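Local coordinates for ArtJ (Geobacillus stearothermophilus, PDB 2PVU), which binds arginine, lysine or histidine as the solute-binding protein of a bacterial ABC transport system, presumably delivering them to the Art(MP)2 transporter, at residues F52-Y57 against D196-N201. Residues are numbered along the deposited sequence; the frame is centred on the assembly and turned at random.
Sequences FAPFEY and DNAVAN. With LYS (lysine), chain E.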
loop_
_atom_site.group_PDB
_atom_site.type_symbol
_atom_site.label_atom_id
_atom_site.label_comp_id
_atom_site.label_asym_id
_atom_site.label_seq_id
_atom_site.Cartn_x
_atom_site.Cartn_y
_atom_site.Cartn_z
ATOM N N PHE A 52 -5.951 4.683 2.235
ATOM C CA PHE A 52 -4.666 4.065 2.682
ATOM C C PHE A 52 -3.643 5.191 2.932
ATOM O O PHE A 52 -2.533 5.228 2.349
ATOM C CB PHE A 52 -4.180 3.065 1.615
ATOM C CG PHE A 52 -3.293 1.964 2.140
ATOM C CD1 PHE A 52 -1.987 1.843 1.669
ATOM C CD2 PHE A 52 -3.769 1.049 3.109
ATOM C CE1 PHE A 52 -1.141 0.802 2.129
ATOM C CE2 PHE A 52 -2.943 0.015 3.586
ATOM C CZ PHE A 52 -1.617 -0.107 3.085
ATOM N N ALA A 53 -4.030 6.116 3.803
ATOM C CA ALA A 53 -3.127 7.212 4.184
ATOM C C ALA A 53 -1.875 6.610 4.829
ATOM O O ALA A 53 -1.992 5.711 5.663
ATOM C CB ALA A 53 -3.809 8.187 5.152
ATOM N N PRO A 54 -0.676 7.146 4.516
ATOM C CA PRO A 54 -0.394 8.374 3.770
ATOM C C PRO A 54 -0.169 8.193 2.261
ATOM O O PRO A 54 0.187 9.155 1.577
ATOM C CB PRO A 54 0.921 8.830 4.381
ATOM C CG PRO A 54 1.661 7.542 4.636
ATOM C CD PRO A 54 0.561 6.520 5.024
ATOM N N PHE A 55 -0.364 6.985 1.752
ATOM C CA PHE A 55 -0.052 6.698 0.334
ATOM C C PHE A 55 -1.103 7.234 -0.628
ATOM O O PHE A 55 -0.780 7.908 -1.626
ATOM C CB PHE A 55 0.182 5.183 0.166
ATOM C CG PHE A 55 1.378 4.714 0.957
ATOM C CD1 PHE A 55 2.663 4.997 0.497
ATOM C CD2 PHE A 55 1.212 4.069 2.183
ATOM C CE1 PHE A 55 3.827 4.652 1.258
ATOM C CE2 PHE A 55 2.341 3.659 2.936
ATOM C CZ PHE A 55 3.654 3.986 2.480
ATOM N N GLU A 56 -2.370 7.000 -0.305
ATOM C CA GLU A 56 -3.457 7.595 -1.070
ATOM C C GLU A 56 -4.686 7.620 -0.194
ATOM O O GLU A 56 -5.018 6.638 0.450
ATOM C CB GLU A 56 -3.764 6.809 -2.333
ATOM C CG GLU A 56 -3.905 5.270 -2.165
ATOM C CD GLU A 56 -2.567 4.534 -2.227
ATOM O OE1 GLU A 56 -1.718 4.925 -3.065
ATOM O OE2 GLU A 56 -2.365 3.530 -1.489
ATOM N N TYR A 57 -5.346 8.757 -0.169
ATOM C CA TYR A 57 -6.567 8.889 0.641
ATOM C C TYR A 57 -7.331 10.067 0.082
ATOM O O TYR A 57 -6.845 10.731 -0.838
ATOM C CB TYR A 57 -6.234 9.043 2.128
ATOM C CG TYR A 57 -5.347 10.214 2.490
ATOM C CD1 TYR A 57 -5.897 11.372 3.074
ATOM C CD2 TYR A 57 -3.952 10.160 2.303
ATOM C CE1 TYR A 57 -5.094 12.442 3.444
ATOM C CE2 TYR A 57 -3.127 11.225 2.673
ATOM C CZ TYR A 57 -3.704 12.364 3.238
ATOM O OH TYR A 57 -2.917 13.426 3.616
ATOM N N ASP A 196 0.290 -2.233 6.955
ATOM C CA ASP A 196 1.631 -1.763 6.576
ATOM C C ASP A 196 2.144 -0.757 7.578
ATOM O O ASP A 196 1.363 0.053 8.103
ATOM C CB ASP A 196 1.586 -1.142 5.168
ATOM C CG ASP A 196 1.323 -2.168 4.065
ATOM O OD1 ASP A 196 0.580 -3.121 4.311
ATOM O OD2 ASP A 196 1.827 -2.020 2.925
ATOM N N ASN A 197 3.465 -0.785 7.802
ATOM C CA ASN A 197 4.082 0.020 8.845
ATOM C C ASN A 197 3.767 1.517 8.746
ATOM O O ASN A 197 3.474 2.119 9.774
ATOM C CB ASN A 197 5.607 -0.207 8.940
ATOM C CG ASN A 197 6.334 0.244 7.686
ATOM O OD1 ASN A 197 6.098 -0.275 6.605
ATOM N ND2 ASN A 197 7.199 1.231 7.828
ATOM N N ALA A 198 3.865 2.120 7.548
ATOM C CA ALA A 198 3.698 3.606 7.486
ATOM C C ALA A 198 2.249 3.984 7.701
ATOM O O ALA A 198 1.946 5.064 8.217
ATOM C CB ALA A 198 4.222 4.163 6.130
ATOM N N VAL A 199 1.340 3.079 7.317
ATOM C CA VAL A 199 -0.092 3.299 7.496
ATOM C C VAL A 199 -0.447 3.224 8.986
ATOM O O VAL A 199 -1.094 4.124 9.526
ATOM C CB VAL A 199 -0.924 2.301 6.686
ATOM C CG1 VAL A 199 -2.403 2.430 7.045
ATOM C CG2 VAL A 199 -0.697 2.573 5.179
ATOM N N ALA A 200 -0.000 2.176 9.662
ATOM C CA ALA A 200 -0.230 2.068 11.128
ATOM C C ALA A 200 0.412 3.223 11.894
ATOM O O ALA A 200 -0.212 3.855 12.744
ATOM C CB ALA A 200 0.284 0.734 11.663
ATOM N N ASN A 201 1.668 3.511 11.573
ATOM C CA ASN A 201 2.396 4.564 12.260
ATOM C C ASN A 201 1.755 5.925 12.104
ATOM O O ASN A 201 1.672 6.689 13.079
ATOM C CB ASN A 201 3.853 4.608 11.791
ATOM C CG ASN A 201 4.696 3.494 12.398
ATOM O OD1 ASN A 201 4.436 3.031 13.519
ATOM N ND2 ASN A 201 5.729 3.104 11.697
HETATM N N LYS E . 1.165 -3.640 0.765
HETATM C CA LYS E . 0.071 -4.605 1.115
HETATM C C LYS E . -0.291 -5.434 -0.125
HETATM O O LYS E . -1.067 -6.374 -0.036
HETATM C CB LYS E . -1.166 -3.853 1.595
HETATM C CG LYS E . -1.694 -2.866 0.524
HETATM C CD LYS E . -3.168 -2.491 0.782
HETATM C CE LYS E . -3.489 -1.179 0.080
HETATM N NZ LYS E . -5.015 -0.867 0.148
HETATM O OXT LYS E . 0.180 -5.154 -1.249
HETATM O O HOH W 1 -2.670 5.923 8.229
#
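V199 and F52 meet across the ligand cleft of a family 3 solute-binding protein, a worked example of how the two lobes of this fold close over a bound solute. From the start of helix 197-206, V199 sets its CG2 methyl over the centre of the F52 ring, a CH-pi contact of 3.5 Å to the centroid, only 12° off the normal. The opposite face of the ring lies against the bound lysine, whose CE sits 3.5 Å above the plane, so the phenyl is sandwiched between protein methyl and ligand chain. Were F52 cut back to alanine, the V199 methyl and the lysine chain would probably lose the aromatic surface they share. With CG roughly anti to the backbone N (chi1 -154°), the F52 ring swings out from its loop and brings its CZ end nearest the V199 methyl. At the ring's edge lies the CG of D196; its OD2 accepts a 2.8 Å hydrogen bond from the ligand's N, while Y226 and Q129 also hold the carboxylate. Next to this sandwich, F55 turns its ring edge to the same CG2, and its CZ touches A198 CB at 3.7 Å. No direct hydrogen bond joins the two segments; one water bridges them, donating to A53 O and to V199 O, each at 2.7 Å.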